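Side-chain contacts in family 88 glycosyl hydrolase (Bacteroides thetaiotaomicron, PDB 5NOA), which is probably a glycoside hydrolase of the unsaturated rhamnogalacturonyl type, from a gut bacterium and associated with the breakdown of gum arabic: residues Ala266-Gln269 / Tyr273-Arg276; Phe295-Gln300 / Ala368-Arg373; Asn41-Thr46 / Asp332-Tyr337. All coordinates share one frame; numbering follows the deposited sequence.

Interaction 1 (Ala266-Gln269 / Tyr273-Arg276)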
loop_
_atom_site.group_PDB
_atom_site.type_symbol
_atom_site.label_atom_id
_atom_site.label_comp_id
_atom_site.label_asym_id
_atom_site.label_seq_id
_atom_site.Cartn_x
_atom_site.Cartn_y
_atom_site.Cartn_z
ATOM N N ALA A 266 12.169 12.531 -7.420
ATOM C CA ALA A 266 13.107 12.890 -8.455
ATOM C C ALA A 266 12.869 12.233 -9.775
ATOM O O ALA A 266 13.311 12.728 -10.782
ATOM C CB ALA A 266 14.525 12.554 -8.008
ATOM N N CYS A 267 12.175 11.103 -9.798
ATOM C CA CYS A 267 11.949 10.387 -11.058
ATOM C C CYS A 267 10.499 10.405 -11.539
ATOM O O CYS A 267 10.129 9.700 -12.468
ATOM C CB CYS A 267 12.433 8.940 -10.987
ATOM S SG CYS A 267 11.544 7.896 -9.824
ATOM N N GLN A 268 9.709 11.336 -11.046
ATOM C CA GLN A 268 8.369 11.544 -11.593
ATOM C C GLN A 268 8.475 11.953 -13.050
ATOM O O GLN A 268 9.351 12.740 -13.407
ATOM C CB GLN A 268 7.652 12.638 -10.790
ATOM C CG GLN A 268 6.213 12.883 -11.194
ATOM C CD GLN A 268 5.586 14.017 -10.382
ATOM O OE1 GLN A 268 6.217 15.028 -10.135
ATOM N NE2 GLN A 268 4.337 13.852 -9.991
ATOM N N GLN A 269 7.592 11.436 -13.902
ATOM C CA GLN A 269 7.620 11.900 -15.272
ATOM C C GLN A 269 7.111 13.340 -15.354
ATOM O O GLN A 269 6.339 13.800 -14.503
ATOM C CB GLN A 269 6.750 11.047 -16.184
ATOM C CG GLN A 269 7.192 9.602 -16.270
ATOM C CD GLN A 269 8.603 9.473 -16.797
ATOM O OE1 GLN A 269 8.972 10.150 -17.743
ATOM N NE2 GLN A 269 9.424 8.701 -16.127
ATOM N N TYR A 273 2.800 11.214 -13.682
ATOM C CA TYR A 273 2.816 9.808 -13.297
ATOM C C TYR A 273 4.232 9.278 -13.178
ATOM O O TYR A 273 5.192 9.942 -13.592
ATOM C CB TYR A 273 1.953 8.977 -14.259
ATOM C CG TYR A 273 2.322 9.057 -15.706
ATOM C CD1 TYR A 273 3.418 8.374 -16.212
ATOM C CD2 TYR A 273 1.582 9.812 -16.589
ATOM C CE1 TYR A 273 3.741 8.434 -17.559
ATOM C CE2 TYR A 273 1.914 9.887 -17.917
ATOM C CZ TYR A 273 2.999 9.180 -18.408
ATOM O OH TYR A 273 3.353 9.216 -19.734
ATOM N N TRP A 274 4.327 8.057 -12.666
ATOM C CA TRP A 274 5.527 7.262 -12.692
ATOM C C TRP A 274 5.308 6.087 -13.628
ATOM O O TRP A 274 4.272 5.451 -13.588
ATOM C CB TRP A 274 5.886 6.760 -11.311
ATOM C CG TRP A 274 6.477 7.815 -10.421
ATOM C CD1 TRP A 274 7.780 7.948 -10.098
ATOM C CD2 TRP A 274 5.776 8.829 -9.683
ATOM N NE1 TRP A 274 7.951 8.982 -9.211
ATOM C CE2 TRP A 274 6.734 9.522 -8.929
ATOM C CE3 TRP A 274 4.445 9.192 -9.556
ATOM C CZ2 TRP A 274 6.395 10.564 -8.099
ATOM C CZ3 TRP A 274 4.112 10.230 -8.718
ATOM C CH2 TRP A 274 5.077 10.877 -7.993
ATOM N N THR A 275 6.300 5.811 -14.446
ATOM C CA THR A 275 6.246 4.688 -15.367
ATOM C C THR A 275 6.550 3.391 -14.641
ATOM O O THR A 275 7.213 3.378 -13.580
ATOM C CB THR A 275 7.198 4.905 -16.559
ATOM O OG1 THR A 275 8.489 5.282 -16.087
ATOM C CG2 THR A 275 6.698 5.987 -17.468
ATOM N N ARG A 276 6.072 2.305 -15.231
ATOM C CA ARG A 276 6.228 0.989 -14.649
ATOM C C ARG A 276 7.664 0.664 -14.254
ATOM O O ARG A 276 7.880 0.083 -13.177
ATOM C CB ARG A 276 5.631 -0.069 -15.600
ATOM C CG ARG A 276 4.113 -0.072 -15.621
ATOM C CD ARG A 276 3.543 -0.860 -16.764
ATOM N NE ARG A 276 3.662 -0.094 -17.994
ATOM C CZ ARG A 276 3.422 -0.586 -19.206
ATOM N NH1 ARG A 276 3.061 -1.863 -19.362
ATOM N NH2 ARG A 276 3.522 0.179 -20.257
HETATM O O HOH W 1 8.831 7.446 -13.517
#

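Interaction 2 (Phe295-Gln300 / Ala368-Arg373)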
loop_
_atom_site.group_PDB
_atom_site.type_symbol
_atom_site.label_atom_id
_atom_site.label_comp_id
_atom_site.label_asym_id
_atom_site.label_seq_id
_atom_site.Cartn_x
_atom_site.Cartn_y
_atom_site.Cartn_z
ATOM N N PHE A 295 2.262 6.635 -4.404
ATOM C CA PHE A 295 3.201 7.725 -4.167
ATOM C C PHE A 295 2.480 9.004 -3.763
ATOM O O PHE A 295 2.982 9.755 -2.926
ATOM C CB PHE A 295 4.068 7.995 -5.396
ATOM C CG PHE A 295 4.978 6.853 -5.798
ATOM C CD1 PHE A 295 5.707 6.125 -4.874
ATOM C CD2 PHE A 295 5.175 6.578 -7.131
ATOM C CE1 PHE A 295 6.573 5.120 -5.268
ATOM C CE2 PHE A 295 6.029 5.568 -7.524
ATOM C CZ PHE A 295 6.730 4.829 -6.598
ATOM N N THR A 296 1.337 9.275 -4.377
ATOM C CA THR A 296 0.584 10.473 -4.083
ATOM C C THR A 296 0.069 10.413 -2.655
ATOM O O THR A 296 0.091 11.426 -1.953
ATOM C CB THR A 296 -0.542 10.642 -5.078
ATOM O OG1 THR A 296 -0.013 10.640 -6.396
ATOM C CG2 THR A 296 -1.323 11.907 -4.929
ATOM N N TYR A 297 -0.352 9.235 -2.194
ATOM C CA TYR A 297 -0.661 9.035 -0.783
ATOM C C TYR A 297 0.538 9.244 0.099
ATOM O O TYR A 297 0.515 10.015 1.060
ATOM C CB TYR A 297 -1.212 7.618 -0.514
ATOM C CG TYR A 297 -1.362 7.318 0.956
ATOM C CD1 TYR A 297 -2.281 7.996 1.729
ATOM C CD2 TYR A 297 -0.547 6.382 1.579
ATOM C CE1 TYR A 297 -2.425 7.722 3.069
ATOM C CE2 TYR A 297 -0.678 6.122 2.943
ATOM C CZ TYR A 297 -1.621 6.814 3.695
ATOM O OH TYR A 297 -1.786 6.564 5.046
ATOM N N GLY A 298 1.626 8.515 -0.174
ATOM C CA GLY A 298 2.761 8.521 0.768
ATOM C C GLY A 298 3.421 9.885 0.862
ATOM O O GLY A 298 3.785 10.326 1.947
ATOM N N LEU A 299 3.580 10.550 -0.296
ATOM C CA LEU A 299 4.206 11.870 -0.292
ATOM C C LEU A 299 3.294 12.881 0.403
ATOM O O LEU A 299 3.766 13.676 1.219
ATOM C CB LEU A 299 4.553 12.342 -1.676
ATOM C CG LEU A 299 5.628 11.536 -2.411
ATOM C CD1 LEU A 299 5.795 12.052 -3.818
ATOM C CD2 LEU A 299 6.942 11.555 -1.691
ATOM N N GLN A 300 2.003 12.884 0.091
ATOM C CA GLN A 300 1.131 13.850 0.760
ATOM C C GLN A 300 1.049 13.555 2.240
ATOM O O GLN A 300 1.015 14.472 3.068
ATOM C CB GLN A 300 -0.248 13.861 0.144
ATOM C CG GLN A 300 -1.147 14.982 0.734
ATOM C CD GLN A 300 -0.687 16.375 0.296
ATOM O OE1 GLN A 300 -1.000 16.802 -0.804
ATOM N NE2 GLN A 300 0.101 17.053 1.119
ATOM N N ALA A 368 -6.629 10.017 -2.587
ATOM C CA ALA A 368 -7.705 11.012 -2.527
ATOM C C ALA A 368 -8.017 11.430 -1.103
ATOM O O ALA A 368 -8.223 12.620 -0.824
ATOM C CB ALA A 368 -8.939 10.479 -3.219
ATOM N N CYS A 369 -8.062 10.464 -0.184
ATOM C CA CYS A 369 -8.378 10.799 1.187
ATOM C C CYS A 369 -7.311 11.730 1.756
ATOM O O CYS A 369 -7.631 12.677 2.499
ATOM C CB CYS A 369 -8.521 9.552 2.029
ATOM S SG CYS A 369 -10.021 8.575 1.706
ATOM N N GLU A 370 -6.054 11.414 1.500
ATOM C CA GLU A 370 -4.980 12.243 2.027
ATOM C C GLU A 370 -4.991 13.636 1.402
ATOM O O GLU A 370 -4.651 14.610 2.083
ATOM C CB GLU A 370 -3.625 11.561 1.883
ATOM C CG GLU A 370 -2.575 12.141 2.800
ATOM C CD GLU A 370 -2.893 12.003 4.285
ATOM O OE1 GLU A 370 -3.610 11.053 4.722
ATOM O OE2 GLU A 370 -2.436 12.859 5.044
ATOM N N ARG A 371 -5.418 13.730 0.152
ATOM C CA ARG A 371 -5.578 15.040 -0.457
ATOM C C ARG A 371 -6.633 15.874 0.233
ATOM O O ARG A 371 -6.437 17.070 0.430
ATOM C CB ARG A 371 -5.925 14.912 -1.935
ATOM C CG ARG A 371 -6.036 16.280 -2.574
ATOM C CD ARG A 371 -5.917 16.253 -4.039
ATOM N NE ARG A 371 -5.836 17.592 -4.603
ATOM C CZ ARG A 371 -4.737 18.343 -4.655
ATOM N NH1 ARG A 371 -3.578 17.941 -4.208
ATOM N NH2 ARG A 371 -4.818 19.542 -5.203
ATOM N N VAL A 372 -7.767 15.267 0.589
ATOM C CA VAL A 372 -8.786 16.005 1.341
ATOM C C VAL A 372 -8.201 16.578 2.617
ATOM O O VAL A 372 -8.444 17.747 2.951
ATOM C CB VAL A 372 -10.004 15.114 1.637
ATOM C CG1 VAL A 372 -10.963 15.793 2.615
ATOM C CG2 VAL A 372 -10.720 14.757 0.374
ATOM N N ARG A 373 -7.428 15.765 3.329
ATOM C CA ARG A 373 -6.790 16.236 4.559
ATOM C C ARG A 373 -5.866 17.438 4.331
ATOM O O ARG A 373 -5.879 18.423 5.081
ATOM C CB ARG A 373 -6.085 15.101 5.293
ATOM C CG ARG A 373 -7.051 13.970 5.684
ATOM C CD ARG A 373 -6.361 12.872 6.449
ATOM N NE ARG A 373 -7.256 11.717 6.698
ATOM C CZ ARG A 373 -7.230 10.564 6.038
ATOM N NH1 ARG A 373 -6.364 10.283 5.035
ATOM N NH2 ARG A 373 -8.099 9.624 6.414
HETATM O O HOH W 2 -2.822 15.667 -2.549
#

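Interaction 3 (Asn41-Thr46 / Asp332-Tyr337)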
loop_
_atom_site.group_PDB
_atom_site.type_symbol
_atom_site.label_atom_id
_atom_site.label_comp_id
_atom_site.label_asym_id
_atom_site.label_seq_id
_atom_site.Cartn_x
_atom_site.Cartn_y
_atom_site.Cartn_z
ATOM N N ASN A 41 -15.681 4.988 -4.907
ATOM C CA ASN A 41 -15.964 3.896 -4.001
ATOM C C ASN A 41 -17.344 3.326 -4.257
ATOM O O ASN A 41 -17.561 2.115 -4.203
ATOM C CB ASN A 41 -15.747 4.313 -2.561
ATOM C CG ASN A 41 -15.307 3.180 -1.667
ATOM O OD1 ASN A 41 -14.778 2.199 -2.171
ATOM N ND2 ASN A 41 -15.484 3.300 -0.364
ATOM N N GLY A 42 -18.294 4.200 -4.577
ATOM C CA GLY A 42 -19.624 3.753 -4.968
ATOM C C GLY A 42 -19.611 2.899 -6.218
ATOM O O GLY A 42 -20.310 1.861 -6.284
ATOM N N TYR A 43 -18.848 3.320 -7.234
ATOM C CA TYR A 43 -18.730 2.544 -8.474
ATOM C C TYR A 43 -18.218 1.136 -8.125
ATOM O O TYR A 43 -18.738 0.125 -8.617
ATOM C CB TYR A 43 -17.818 3.266 -9.464
ATOM C CG TYR A 43 -17.562 2.494 -10.712
ATOM C CD1 TYR A 43 -18.409 2.559 -11.798
ATOM C CD2 TYR A 43 -16.466 1.659 -10.801
ATOM C CE1 TYR A 43 -18.145 1.839 -12.955
ATOM C CE2 TYR A 43 -16.199 0.921 -11.935
ATOM C CZ TYR A 43 -17.046 1.007 -13.006
ATOM O OH TYR A 43 -16.772 0.276 -14.118
ATOM N N TRP A 44 -17.161 1.101 -7.323
ATOM C CA TRP A 44 -16.563 -0.188 -7.015
ATOM C C TRP A 44 -17.574 -1.092 -6.288
ATOM O O TRP A 44 -17.784 -2.260 -6.641
ATOM C CB TRP A 44 -15.295 -0.039 -6.201
ATOM C CG TRP A 44 -14.702 -1.336 -5.945
ATOM C CD1 TRP A 44 -14.881 -2.102 -4.816
ATOM C CD2 TRP A 44 -13.939 -2.104 -6.832
ATOM N NE1 TRP A 44 -14.260 -3.288 -4.947
ATOM C CE2 TRP A 44 -13.632 -3.328 -6.159
ATOM C CE3 TRP A 44 -13.452 -1.902 -8.111
ATOM C CZ2 TRP A 44 -12.926 -4.354 -6.767
ATOM C CZ3 TRP A 44 -12.663 -2.941 -8.694
ATOM C CH2 TRP A 44 -12.426 -4.126 -8.007
ATOM N N GLN A 45 -18.198 -0.553 -5.255
ATOM C CA GLN A 45 -19.103 -1.383 -4.439
ATOM C C GLN A 45 -20.360 -1.820 -5.206
ATOM O O GLN A 45 -20.814 -2.953 -5.062
ATOM C CB GLN A 45 -19.431 -0.695 -3.128
ATOM C CG GLN A 45 -18.207 -0.579 -2.245
ATOM C CD GLN A 45 -18.412 0.114 -0.915
ATOM O OE1 GLN A 45 -19.518 0.550 -0.578
ATOM N NE2 GLN A 45 -17.330 0.250 -0.148
ATOM N N THR A 46 -20.850 -0.924 -6.072
ATOM C CA THR A 46 -21.987 -1.258 -6.930
ATOM C C THR A 46 -21.675 -2.416 -7.849
ATOM O O THR A 46 -22.524 -3.275 -8.102
ATOM C CB THR A 46 -22.421 -0.018 -7.753
ATOM O OG1 THR A 46 -22.957 0.934 -6.843
ATOM C CG2 THR A 46 -23.446 -0.355 -8.812
ATOM N N ASP A 332 -17.514 7.979 -14.581
ATOM C CA ASP A 332 -18.418 7.143 -13.793
ATOM C C ASP A 332 -17.811 6.628 -12.491
ATOM O O ASP A 332 -18.466 5.931 -11.748
ATOM C CB ASP A 332 -18.951 5.973 -14.601
ATOM C CG ASP A 332 -17.871 5.097 -15.181
ATOM O OD1 ASP A 332 -16.650 5.381 -14.983
ATOM O OD2 ASP A 332 -18.231 4.122 -15.870
ATOM N N GLY A 333 -16.549 6.962 -12.228
ATOM C CA GLY A 333 -15.862 6.512 -11.049
ATOM C C GLY A 333 -14.878 5.368 -11.251
ATOM O O GLY A 333 -14.158 5.024 -10.333
ATOM N N LYS A 334 -14.783 4.827 -12.459
ATOM C CA LYS A 334 -13.778 3.806 -12.742
ATOM C C LYS A 334 -12.382 4.421 -12.689
ATOM O O LYS A 334 -12.159 5.541 -13.135
ATOM C CB LYS A 334 -14.068 3.187 -14.109
ATOM C CG LYS A 334 -13.165 2.034 -14.439
ATOM C CD LYS A 334 -13.606 1.345 -15.735
ATOM C CE LYS A 334 -12.708 0.182 -16.060
ATOM N NZ LYS A 334 -13.194 -0.520 -17.280
ATOM N N ILE A 335 -11.442 3.692 -12.104
ATOM C CA ILE A 335 -10.028 4.080 -12.060
ATOM C C ILE A 335 -9.276 3.269 -13.085
ATOM O O ILE A 335 -9.122 2.072 -12.950
ATOM C CB ILE A 335 -9.441 3.819 -10.668
ATOM C CG1 ILE A 335 -10.224 4.583 -9.582
ATOM C CG2 ILE A 335 -7.950 4.153 -10.630
ATOM C CD1 ILE A 335 -10.388 6.060 -9.878
ATOM N N GLY A 336 -8.780 3.943 -14.125
ATOM C CA GLY A 336 -8.073 3.286 -15.206
ATOM C C GLY A 336 -6.571 3.356 -15.145
ATOM O O GLY A 336 -6.012 3.891 -14.194
ATOM N N TYR A 337 -5.921 2.818 -16.180
ATOM C CA TYR A 337 -4.471 2.742 -16.323
ATOM C C TYR A 337 -3.802 1.990 -15.172
ATOM O O TYR A 337 -2.629 2.234 -14.868
ATOM C CB TYR A 337 -3.827 4.106 -16.573
ATOM C CG TYR A 337 -4.139 4.728 -17.893
ATOM C CD1 TYR A 337 -3.480 4.325 -19.042
ATOM C CD2 TYR A 337 -5.040 5.751 -17.977
ATOM C CE1 TYR A 337 -3.710 4.918 -20.250
ATOM C CE2 TYR A 337 -5.308 6.355 -19.201
ATOM C CZ TYR A 337 -4.639 5.955 -20.355
ATOM O OH TYR A 337 -4.884 6.570 -21.528
#

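Interaction 1 (Ala266-Gln269 / Tyr273-Arg276)
Gln-269 and Tyr-273 close a turn in the loop after helix 250-266: Gln-269 N donates to Tyr-273 O over 2.8 Å, and the N-H...O angle of 153° makes a fairly straight bond. Beyond it the backbones separate and a water bridges them, donating to Cys-267 O at 2.8 Å and accepting from Thr-275 N. The same water accepts from Gln-269 NE2 at 3.0 Å, an amide brought there by the bend at chi2 (-60°), while Gln-269 CG lies beside Thr-275 CG2. Thr-275 OG1 bonds to Ser-277 O. The turn lies in the connection between helices 250-266 and 289-304, in what is, as in other six-hairpin enzymes, probably an (alpha/alpha)6 barrel. Trp-274 turns its indole back against segment 266-269 and donates from NE1 to Val-264 O. Gln-268 CA makes a CH-pi contact over the face of the five-membered ring, 3.8 Å from its centroid, while Cys-267 SG meets the indole at its edge, 3.8 Å from Trp-274 CD1. From there the extended Gln-268 chain runs over the six-membered ring, its CB 3.6 Å from Trp-274 CZ2 and its amide tilted 29° from the indole; Gln-268 NE2 is held by Gly-272 O and Val-316 O. A leucine in place of Trp-274 would probably leave Val-264 O without the NE1 donor and take away the flat surface along which Gln-268 lies.

Interaction 2 (Phe295-Gln300 / Ala368-Arg373)
Glu-370 fits its aliphatic part between Tyr-297 and Gln-300, where helices 289-304 and 358-377 run in the same general sense, their local axes 8.7 Å apart and crossing at 32°. This is the close-packed part. Glu-370 CB lies 3.8 Å from Tyr-297 CD1, and Glu-370 CG sits at the same distance, 3.8 Å, from Gln-300 CG. A bend at chi2 (62°) then turns the carboxylate along the seam between the helices, with OE1 3.9 Å from Tyr-297 CE1. Buried though it is, the group has partners for both oxygens: OE1 takes a salt bridge from Arg-373 NH1 at 2.9 Å, met from above the carboxylate plane, and OE2 accepts from Asn-304 ND2. These donors probably favour the ionised form. Toward Arg-371 the fit is looser. Gln-300 OE1 and Arg-371 NH1 stand 4.4 Å apart, and a water fills in, donating to Gln-300 OE1 at 2.8 Å and accepting from Arg-371 NH1 at 2.9 Å in the guanidinium plane. Gln-314 and Glu-318 give these two side chains their direct partners. Both residues belong to helix 310-328, which flanks the seam here; helix 226-242 packs against Tyr-297, and Cys-369 and Val-372 face helices 29-47 and 56-72, an all-helical setting consistent with an (alpha/alpha)6 barrel.

Interaction 3 (Asn41-Thr46 / Asp332-Tyr337)
Tyr-43 packs against an Asx turn that opens the loop segment 332-337, so that helix 29-47, near the start of the modelled chain, meets a connection close to its end. In the turn Asp-332 OD1 accepts from Lys-334 N at 3.2 Å, the donor standing above the carboxylate plane. Asp-332 CG lies between its own backbone N and carbonyl carbon (chi1 57°), which curls the carboxylate back over the turn. Gly-333 occupies the point of closest backbone approach, its CA 5.5 Å from Tyr-43 CA. At its positive phi of 102° a CB would be jammed against Asp-332 O, which by itself calls for glycine, and would also crowd Tyr-43 CB. The phenol ring spans the turn. Along the CD1-CE1 half of the ring, Tyr-43 CD1 comes within 3.4 Å of Asp-332 O, and CE1 lies 3.7 Å from Asp-332 OD2, with ring and carboxylate planes 43° apart. Along the CD2-CE2 half, Lys-334 sets its backbone N and CA over the same face, near the rim, and its CB makes an off-centre CH-pi contact 4.2 Å from the Tyr-43 ring centroid. The fully extended lysine chain then passes the hydroxyl, with CD 3.7 Å from Tyr-43 OH, and its ammonium goes on to a weak bond with Asn-354 O. Asp-332 lies on the solvent side. Deeper in, Trp-44 of helix 29-47 stacks with Tyr-61 and His-48 and touches helix 358-377, the same helix whose Phe-364 is touched by Ile-335.

How the interactions relate
Interactions 1 and 2 follow one another along the chain and touch directly: Trp-274 CD2 lies 3.5 Å from Phe-295 CD2, the ring planes inclined at about 55°, although the contact centres are about 17 Å apart. Interaction 3 stands off, its centre about 24 Å from that of interaction 1 and about 18 Å from that of interaction 2, with nearest atoms about 7 and 8 Å away. Its segments alternate in sequence with those of interaction 2, and its wide span encloses interaction 1. Helix 310-328 is common ground: Gln-268, Gln-300 and Arg-371 all touch it, and its Tyr-323 meets Tyr-273 and also Tyr-337 at the far end of segment 332-337.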